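Local coordinates for protein AAR187Cp (Eremothecium gossypii, PDB 3ZIL) that probably regulates sister-chromatid cohesion by acting on cohesin, and is seen here as its all-helical C-terminal Wap1 domain, at residues E206-Q209 with A210-L214; G216-R219 with E220-T223; N276-I279 with L280-G283. All coordinates share one frame; numbering follows the deposited sequence.

Along the chain the three contacts follow in series, none nesting in or crossing another. Contact 1 is a turn of helix 201-215, and contact 2 shapes the loop that leaves this helix and leads into helix 225-235; their centres lie about 14 Å apart. Contact 3 comes more than fifty residues later, within helix 272-289. Contacts 1 and 3 are helix turns closed by i to i+4 bonds, contact 2 a 3-10 turn closed by i to i+3 bonds. The sequence gap is bridged in space between the last two: Leu222 O of contact 2 is hydrogen-bonded to Gln281 NE2 of contact 3 at 3.0 Å. Contacts 1 and 3 do not touch, their nearest atoms being about 10 Å apart.

Contact 1 (E206-Q209 with A210-L214); sequences EYAQ and AFQTL
Gln212 lays its side chain back over the carbonyl of Ala208, one turn earlier in the alpha helix 201-215 of this all-helical Wap1 domain. CG comes 3.2 Å from Ala208 O, the same oxygen that accepts from Gln212 N at 2.9 Å, and the methyl CB of Ala208 is 4.1 Å from Gln212 NE2. With CG beside its own backbone N (chi1 -65°) and the rest of the chain extended, the glutamine runs back along the helix surface, and its NE2 donates to Ser244 OG in the loop after helix 238-243.

Phe211 swings its ring away from the preceding turn, CG opposite the backbone N (chi1 170°), and Ala208 O lies at the ring edge, near its plane. Phe211 CB makes a helix-turn contact with Tyr207 O at 3.4 Å.

Beneath the side chains runs the i to i+4 ladder. Ala210 N donates to Glu206 O at 2.9 Å and Phe211 N to Tyr207 O at 2.8 Å, both nearly straight, whereas Thr213 N reaches Gln209 O at a more bent 144°.

Further out, the helix has two differently packed sides. The small side chain of Ala210 packs on Val169 and Ala173 of helix 168-178. Tyr207 and Phe211, a turn apart, meet helices 225-235 and 238-243, and the tyrosine hydroxyl OH is hydrogen-bonded to Val196 N.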
ATOM      1  N   GLU A 206      15.055   4.175   5.037  1.00 20.64           N
ATOM      2  CA  GLU A 206      13.878   4.495   4.141  1.00 24.34           C
ATOM      3  C   GLU A 206      12.567   4.168   4.847  1.00 20.97           C
ATOM      4  O   GLU A 206      11.612   4.965   4.827  1.00 20.29           O
ATOM      5  CB  GLU A 206      13.926   3.668   2.866  1.00 26.00           C
ATOM      6  CG  GLU A 206      14.916   4.192   1.813  1.00 34.75           C
ATOM      7  CD  GLU A 206      14.778   3.417   0.491  1.00 40.44           C
ATOM      8  OE1 GLU A 206      13.667   3.256  -0.079  1.00 41.14           O
ATOM      9  OE2 GLU A 206      15.793   2.895   0.037  1.00 50.17           O
ATOM     10  N   TYR A 207      12.544   3.006   5.513  1.00 19.85           N
ATOM     11  CA  TYR A 207      11.363   2.598   6.289  1.00 21.40           C
ATOM     12  C   TYR A 207      11.035   3.594   7.430  1.00 19.49           C
ATOM     13  O   TYR A 207       9.864   3.936   7.607  1.00 16.69           O
ATOM     14  CB  TYR A 207      11.338   1.133   6.774  1.00 20.85           C
ATOM     15  CG  TYR A 207      11.566   0.103   5.700  1.00 20.30           C
ATOM     16  CD1 TYR A 207      11.519   0.441   4.326  1.00 21.50           C
ATOM     17  CD2 TYR A 207      11.857  -1.217   6.035  1.00 19.02           C
ATOM     18  CE1 TYR A 207      11.770  -0.537   3.349  1.00 21.25           C
ATOM     19  CE2 TYR A 207      12.144  -2.181   5.039  1.00 20.47           C
ATOM     20  CZ  TYR A 207      12.088  -1.842   3.709  1.00 20.04           C
ATOM     21  OH  TYR A 207      12.340  -2.810   2.717  1.00 21.05           O
ATOM     22  N   ALA A 208      12.056   4.037   8.170  1.00 17.83           N
ATOM     23  CA  ALA A 208      11.913   5.108   9.144  1.00 16.61           C
ATOM     24  C   ALA A 208      11.255   6.360   8.575  1.00 18.35           C
ATOM     25  O   ALA A 208      10.252   6.827   9.141  1.00 16.68           O
ATOM     26  CB  ALA A 208      13.232   5.410   9.875  1.00 16.27           C
ATOM     27  N   GLN A 209      11.796   6.873   7.430  1.00 16.22           N
ATOM     28  CA  GLN A 209      11.209   8.018   6.739  1.00 18.30           C
ATOM     29  C   GLN A 209       9.784   7.864   6.403  1.00 17.33           C
ATOM     30  O   GLN A 209       8.969   8.784   6.679  1.00 17.32           O
ATOM     31  CB  GLN A 209      11.960   8.318   5.388  1.00 19.15           C
ATOM     32  CG  GLN A 209      13.414   8.634   5.634  1.00 22.99           C
ATOM     33  CD  GLN A 209      14.187   8.844   4.358  1.00 31.13           C
ATOM     34  OE1 GLN A 209      13.667   9.440   3.393  1.00 33.60           O
ATOM     35  NE2 GLN A 209      15.412   8.298   4.303  1.00 32.26           N
ATOM     36  N   ALA A 210       9.451   6.733   5.762  1.00 16.23           N
ATOM     37  CA  ALA A 210       8.103   6.465   5.333  1.00 17.35           C
ATOM     38  C   ALA A 210       7.173   6.379   6.561  1.00 16.85           C
ATOM     39  O   ALA A 210       6.015   6.859   6.539  1.00 18.37           O
ATOM     40  CB  ALA A 210       8.047   5.111   4.550  1.00 15.97           C
ATOM     41  N   PHE A 211       7.622   5.684   7.602  1.00 14.92           N
ATOM     42  CA  PHE A 211       6.778   5.579   8.787  1.00 15.13           C
ATOM     43  C   PHE A 211       6.496   7.009   9.404  1.00 16.12           C
ATOM     44  O   PHE A 211       5.376   7.380   9.690  1.00 15.57           O
ATOM     45  CB  PHE A 211       7.456   4.686   9.833  1.00 15.90           C
ATOM     46  CG  PHE A 211       6.773   4.712  11.177  1.00 16.95           C
ATOM     47  CD1 PHE A 211       5.626   3.994  11.408  1.00 16.26           C
ATOM     48  CD2 PHE A 211       7.289   5.570  12.221  1.00 16.40           C
ATOM     49  CE1 PHE A 211       4.987   4.047  12.652  1.00 16.99           C
ATOM     50  CE2 PHE A 211       6.655   5.600  13.471  1.00 15.69           C
ATOM     51  CZ  PHE A 211       5.492   4.870  13.677  1.00 17.02           C
ATOM     52  N   GLN A 212       7.522   7.826   9.494  1.00 18.32           N
ATOM     53  CA  GLN A 212       7.305   9.180  10.034  1.00 18.44           C
ATOM     54  C   GLN A 212       6.341   9.950   9.125  1.00 19.30           C
ATOM     55  O   GLN A 212       5.531  10.761   9.601  1.00 20.40           O
ATOM     56  CB  GLN A 212       8.641   9.864  10.151  1.00 18.17           C
ATOM     57  CG  GLN A 212       9.489   9.117  11.195  1.00 18.31           C
ATOM     58  CD  GLN A 212      10.933   9.562  11.243  1.00 22.27           C
ATOM     59  OE1 GLN A 212      11.287  10.631  10.696  1.00 24.44           O
ATOM     60  NE2 GLN A 212      11.817   8.721  11.852  1.00 20.81           N
ATOM     61  N   THR A 213       6.384   9.686   7.815  1.00 17.48           N
ATOM     62  CA  THR A 213       5.480  10.382   6.965  1.00 17.17           C
ATOM     63  C   THR A 213       4.065   9.941   7.185  1.00 17.00           C
ATOM     64  O   THR A 213       3.176  10.782   7.312  1.00 18.29           O
ATOM     65  CB  THR A 213       5.842  10.223   5.514  1.00 17.49           C
ATOM     66  OG1 THR A 213       7.129  10.797   5.341  1.00 15.46           O
ATOM     67  CG2 THR A 213       4.873  10.919   4.623  1.00 15.49           C
ATOM     68  N   LEU A 214       3.841   8.638   7.225  1.00 17.20           N
ATOM     69  CA  LEU A 214       2.470   8.114   7.348  1.00 17.73           C
ATOM     70  C   LEU A 214       1.946   8.434   8.744  1.00 18.80           C
ATOM     71  O   LEU A 214       0.775   8.755   8.914  1.00 16.09           O
ATOM     72  CB  LEU A 214       2.442   6.604   7.063  1.00 16.63           C
ATOM     73  CG  LEU A 214       2.868   6.194   5.655  1.00 20.58           C
ATOM     74  CD1 LEU A 214       2.734   4.670   5.643  1.00 19.58           C
ATOM     75  CD2 LEU A 214       1.923   6.804   4.597  1.00 17.50           C
TER

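Contact 2 (G216-R219 with E220-T223)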
ATOM      1  N   GLY A 216       2.480  11.021  10.346  1.00 18.65           N
ATOM      2  CA  GLY A 216       2.138  12.460  10.283  1.00 19.27           C
ATOM      3  C   GLY A 216       0.877  12.821   9.498  1.00 20.80           C
ATOM      4  O   GLY A 216       0.542  14.011   9.374  1.00 18.50           O
ATOM      5  N   LEU A 217       0.147  11.826   8.980  1.00 17.96           N
ATOM      6  CA  LEU A 217      -1.048  12.085   8.156  1.00 18.13           C
ATOM      7  C   LEU A 217      -2.195  12.568   9.034  1.00 19.47           C
ATOM      8  O   LEU A 217      -2.179  12.307  10.255  1.00 18.53           O
ATOM      9  CB  LEU A 217      -1.545  10.769   7.481  1.00 15.21           C
ATOM     10  CG  LEU A 217      -0.601  10.208   6.397  1.00 18.30           C
ATOM     11  CD1 LEU A 217      -1.033   8.796   5.884  1.00 14.99           C
ATOM     12  CD2 LEU A 217      -0.452  11.182   5.225  1.00 16.18           C
ATOM     13  N   SER A 218      -3.247  13.100   8.423  1.00 20.58           N
ATOM     14  CA  SER A 218      -4.433  13.478   9.206  1.00 21.92           C
ATOM     15  C   SER A 218      -4.968  12.262   9.985  1.00 24.91           C
ATOM     16  O   SER A 218      -4.760  11.093   9.548  1.00 23.96           O
ATOM     17  CB  SER A 218      -5.494  14.056   8.316  1.00 18.52           C
ATOM     18  OG  SER A 218      -6.031  13.086   7.406  1.00 25.05           O
ATOM     19  N   ARG A 219      -5.691  12.488  11.101  1.00 23.88           N
ATOM     20  CA  ARG A 219      -6.228  11.315  11.858  1.00 29.61           C
ATOM     21  C   ARG A 219      -7.191  10.432  11.031  1.00 29.72           C
ATOM     22  O   ARG A 219      -7.248   9.233  11.224  1.00 30.38           O
ATOM     23  CB  ARG A 219      -6.820  11.653  13.245  1.00 33.22           C
ATOM     24  CG  ARG A 219      -7.886  12.739  13.239  1.00 49.81           C
ATOM     25  CD  ARG A 219      -9.138  12.494  14.119  1.00 51.03           C
ATOM     26  NE  ARG A 219     -10.277  12.909  13.288  1.00 51.36           N
ATOM     27  CZ  ARG A 219     -10.773  14.154  13.172  1.00 52.93           C
ATOM     28  NH1 ARG A 219     -10.323  15.175  13.936  1.00 36.76           N
ATOM     29  NH2 ARG A 219     -11.777  14.354  12.305  1.00 52.35           N
ATOM     30  N   GLU A 220      -7.913  11.019  10.096  1.00 31.25           N
ATOM     31  CA  GLU A 220      -8.711  10.287   9.101  1.00 35.19           C
ATOM     32  C   GLU A 220      -7.968   9.093   8.391  1.00 34.58           C
ATOM     33  O   GLU A 220      -8.542   7.997   8.115  1.00 30.50           O
ATOM     34  CB  GLU A 220      -9.165  11.295   8.046  1.00 38.46           C
ATOM     35  CG  GLU A 220      -9.478  10.709   6.684  1.00 51.48           C
ATOM     36  CD  GLU A 220     -10.365  11.628   5.864  1.00 61.37           C
ATOM     37  OE1 GLU A 220     -10.863  12.638   6.436  1.00 59.45           O
ATOM     38  OE2 GLU A 220     -10.571  11.336   4.661  1.00 61.17           O
ATOM     39  N   LYS A 221      -6.700   9.319   8.060  1.00 28.66           N
ATOM     40  CA  LYS A 221      -5.929   8.296   7.369  1.00 25.17           C
ATOM     41  C   LYS A 221      -5.647   7.114   8.265  1.00 27.12           C
ATOM     42  O   LYS A 221      -5.314   6.034   7.801  1.00 28.03           O
ATOM     43  CB  LYS A 221      -4.641   8.893   6.862  1.00 24.39           C
ATOM     44  CG  LYS A 221      -4.872   9.801   5.650  1.00 25.41           C
ATOM     45  CD  LYS A 221      -5.171   9.038   4.334  1.00 26.48           C
ATOM     46  CE  LYS A 221      -5.032  10.003   3.140  1.00 27.16           C
ATOM     47  NZ  LYS A 221      -6.113  11.085   3.203  1.00 24.08           N
ATOM     48  N   LEU A 222      -5.757   7.311   9.566  1.00 26.27           N
ATOM     49  CA  LEU A 222      -5.657   6.186  10.466  1.00 30.33           C
ATOM     50  C   LEU A 222      -6.879   5.282  10.428  1.00 27.45           C
ATOM     51  O   LEU A 222      -6.941   4.274  11.171  1.00 26.19           O
ATOM     52  CB  LEU A 222      -5.313   6.676  11.896  1.00 30.20           C
ATOM     53  CG  LEU A 222      -3.848   6.839  12.379  1.00 28.65           C
ATOM     54  CD1 LEU A 222      -2.725   6.711  11.330  1.00 28.66           C
ATOM     55  CD2 LEU A 222      -3.663   8.054  13.300  1.00 30.63           C
ATOM     56  N   THR A 223      -7.863   5.599   9.580  1.00 24.25           N
ATOM     57  CA  THR A 223      -9.024   4.697   9.459  1.00 24.46           C
ATOM     58  C   THR A 223      -8.970   4.016   8.076  1.00 25.60           C
ATOM     59  O   THR A 223      -9.930   3.408   7.594  1.00 23.47           O
ATOM     60  CB  THR A 223     -10.411   5.431   9.644  1.00 27.08           C
ATOM     61  OG1 THR A 223     -10.505   6.483   8.691  1.00 30.10           O
ATOM     62  CG2 THR A 223     -10.584   6.041  10.986  1.00 25.19           C
TER
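A short 3-10 turn forms this contact, in the loop that joins helix 201-215 to helix 225-235 of the Wap1 domain. Its signature is the i to i+3 backbone bond, made three times in succession. Lys221 N donates to Ser218 O at 3.0 Å and Leu222 N to Arg219 O at 2.9 Å, while Thr223 N turns back to Glu220 O. The first two bonds are bent, with N-H...O angles near 140°, and in each the donor stands well above the carbonyl plane, an expected cost of so tight a winding.

Ahead of the turn the chain is extended at Leu217 and Ser218, and the side chain of Leu217 is laid against the start of Lys221. The two cross obliquely: CB and CD1 of Leu217 both lie 3.7 Å from Lys221 CB. Lys221 CG stands beside its own backbone N (chi1 -74°), so CB and CG rest on the leucine; the chain bends again at chi2 (-75°), and the lysine's amino end leads away. Leu217 also meets Ile176 and Ser177 of helix 168-178 and Val227 of helix 225-235. Leu222, the buried residue of the turn, packs on Leu231 and on Leu251 and Ser254 of helix 248-261.

Glu220 O is gripped twice by the same residue. Besides the amide of Thr223, the threonine hydroxyl OG1 donates to Glu220 O in the carbonyl plane, on a lone pair, at a modelled 2.5 Å, unusually short and no measure of strength.

Contact 3 (N276-I279 with L280-G283)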
ATOM      1  N   ASN A 276     -12.582  -5.377  10.880  1.00 30.23           N
ATOM      2  CA  ASN A 276     -11.284  -5.301  10.272  1.00 32.87           C
ATOM      3  C   ASN A 276     -10.480  -4.069  10.616  1.00 30.10           C
ATOM      4  O   ASN A 276      -9.285  -4.154  10.847  1.00 29.02           O
ATOM      5  CB  ASN A 276     -11.380  -5.483   8.780  1.00 32.79           C
ATOM      6  CG  ASN A 276     -11.716  -6.895   8.417  1.00 36.28           C
ATOM      7  OD1 ASN A 276     -11.531  -7.830   9.226  1.00 35.37           O
ATOM      8  ND2 ASN A 276     -12.220  -7.081   7.202  1.00 34.66           N
ATOM      9  N   LEU A 277     -11.144  -2.929  10.671  1.00 28.24           N
ATOM     10  CA  LEU A 277     -10.542  -1.706  11.106  1.00 27.43           C
ATOM     11  C   LEU A 277     -10.039  -1.781  12.556  1.00 25.88           C
ATOM     12  O   LEU A 277      -8.949  -1.291  12.872  1.00 22.91           O
ATOM     13  CB  LEU A 277     -11.587  -0.598  11.069  1.00 29.71           C
ATOM     14  CG  LEU A 277     -11.103   0.728  11.691  1.00 33.39           C
ATOM     15  CD1 LEU A 277     -10.144   1.393  10.679  1.00 34.38           C
ATOM     16  CD2 LEU A 277     -12.199   1.725  12.122  1.00 34.93           C
ATOM     17  N   LEU A 278     -10.868  -2.310  13.458  1.00 20.19           N
ATOM     18  CA  LEU A 278     -10.415  -2.390  14.802  1.00 20.74           C
ATOM     19  C   LEU A 278      -9.277  -3.380  14.872  1.00 18.13           C
ATOM     20  O   LEU A 278      -8.317  -3.155  15.626  1.00 16.37           O
ATOM     21  CB  LEU A 278     -11.529  -2.889  15.737  1.00 24.05           C
ATOM     22  CG  LEU A 278     -12.580  -1.888  16.136  1.00 28.09           C
ATOM     23  CD1 LEU A 278     -13.624  -2.719  16.880  1.00 29.78           C
ATOM     24  CD2 LEU A 278     -12.026  -0.807  17.074  1.00 29.00           C
ATOM     25  N   ILE A 279      -9.392  -4.506  14.137  1.00 16.83           N
ATOM     26  CA  ILE A 279      -8.293  -5.494  14.199  1.00 15.23           C
ATOM     27  C   ILE A 279      -6.989  -4.844  13.707  1.00 15.17           C
ATOM     28  O   ILE A 279      -5.908  -5.017  14.282  1.00 16.45           O
ATOM     29  CB  ILE A 279      -8.611  -6.754  13.355  1.00 15.45           C
ATOM     30  CG1 ILE A 279      -9.713  -7.643  14.058  1.00 17.36           C
ATOM     31  CG2 ILE A 279      -7.309  -7.556  13.098  1.00 13.53           C
ATOM     32  CD1 ILE A 279     -10.309  -8.746  13.150  1.00 16.35           C
ATOM     33  N   LEU A 280      -7.051  -4.112  12.591  1.00 14.99           N
ATOM     34  CA  LEU A 280      -5.823  -3.505  12.081  1.00 15.14           C
ATOM     35  C   LEU A 280      -5.261  -2.361  13.040  1.00 16.59           C
ATOM     36  O   LEU A 280      -4.026  -2.293  13.286  1.00 16.92           O
ATOM     37  CB  LEU A 280      -6.053  -2.944  10.628  1.00 16.61           C
ATOM     38  CG  LEU A 280      -6.309  -3.985   9.559  1.00 20.17           C
ATOM     39  CD1 LEU A 280      -6.832  -3.284   8.296  1.00 18.83           C
ATOM     40  CD2 LEU A 280      -4.997  -4.722   9.246  1.00 18.00           C
ATOM     41  N   GLN A 281      -6.140  -1.478  13.573  1.00 15.68           N
ATOM     42  CA  GLN A 281      -5.657  -0.539  14.570  1.00 18.11           C
ATOM     43  C   GLN A 281      -5.062  -1.215  15.820  1.00 17.20           C
ATOM     44  O   GLN A 281      -4.037  -0.767  16.338  1.00 15.22           O
ATOM     45  CB  GLN A 281      -6.777   0.422  15.010  1.00 21.30           C
ATOM     46  CG  GLN A 281      -7.410   1.168  13.834  1.00 25.97           C
ATOM     47  CD  GLN A 281      -8.489   2.219  14.237  1.00 29.12           C
ATOM     48  OE1 GLN A 281      -9.166   2.095  15.241  1.00 26.85           O
ATOM     49  NE2 GLN A 281      -8.601   3.260  13.438  1.00 29.54           N
ATOM     50  N   LEU A 282      -5.691  -2.302  16.304  1.00 18.25           N
ATOM     51  CA  LEU A 282      -5.111  -3.023  17.460  1.00 19.21           C
ATOM     52  C   LEU A 282      -3.784  -3.722  17.075  1.00 19.23           C
ATOM     53  O   LEU A 282      -2.857  -3.715  17.830  1.00 21.11           O
ATOM     54  CB  LEU A 282      -6.108  -4.055  18.026  1.00 17.67           C
ATOM     55  CG  LEU A 282      -7.275  -3.391  18.776  1.00 18.87           C
ATOM     56  CD1 LEU A 282      -8.545  -4.260  18.844  1.00 20.60           C
ATOM     57  CD2 LEU A 282      -6.880  -2.929  20.199  1.00 18.01           C
ATOM     58  N   GLY A 283      -3.728  -4.313  15.895  1.00 18.37           N
ATOM     59  CA  GLY A 283      -2.499  -4.924  15.400  1.00 17.84           C
ATOM     60  C   GLY A 283      -1.440  -3.830  15.360  1.00 20.64           C
ATOM     61  O   GLY A 283      -0.289  -4.064  15.753  1.00 20.77           O
TER
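This is a local, buried contact between successive turns of the alpha helix 272-289, in the C-terminal part of the Wap1 domain, and it illustrates how one helix can combine an apolar surface with a polar side chain whose oxygen and nitrogen are both hydrogen-bonded. Leu277 and Gln281, four residues apart, carry it. Leu277 CG and CD1 lie over one face of the glutamine amide: CD1 is 3.7 Å from Gln281 NE2, and CG stands almost straight above the amide carbon CD of Gln281, at 3.9 Å. The leucine reaches it because CG stands opposite the backbone N (chi1 172°). From the other direction Gln281 passes CG over the carbonyl of its partner, 3.1 Å from Leu277 O, and extends from there.

The same carbonyl takes the backbone bond from Gln281 N at 2.9 Å, nearly straight at 173°. Flanking it are Leu280 N to Asn276 O, Leu282 N to Leu278 O and Gly283 N to Ile279 O, each 2.8 Å long.

Both ends of the buried amide are satisfied: Gln281 OE1 accepts from Ser258 OG, and Leu222 O is the second partner, at NE2. Around these bonds the helix is packed on several sides, with Leu277 and Leu280 on helix 225-235, Gln281 also on helix 248-261, Leu278 on the short helix 264-267, and Ile279 and Leu282 on helix 321-336.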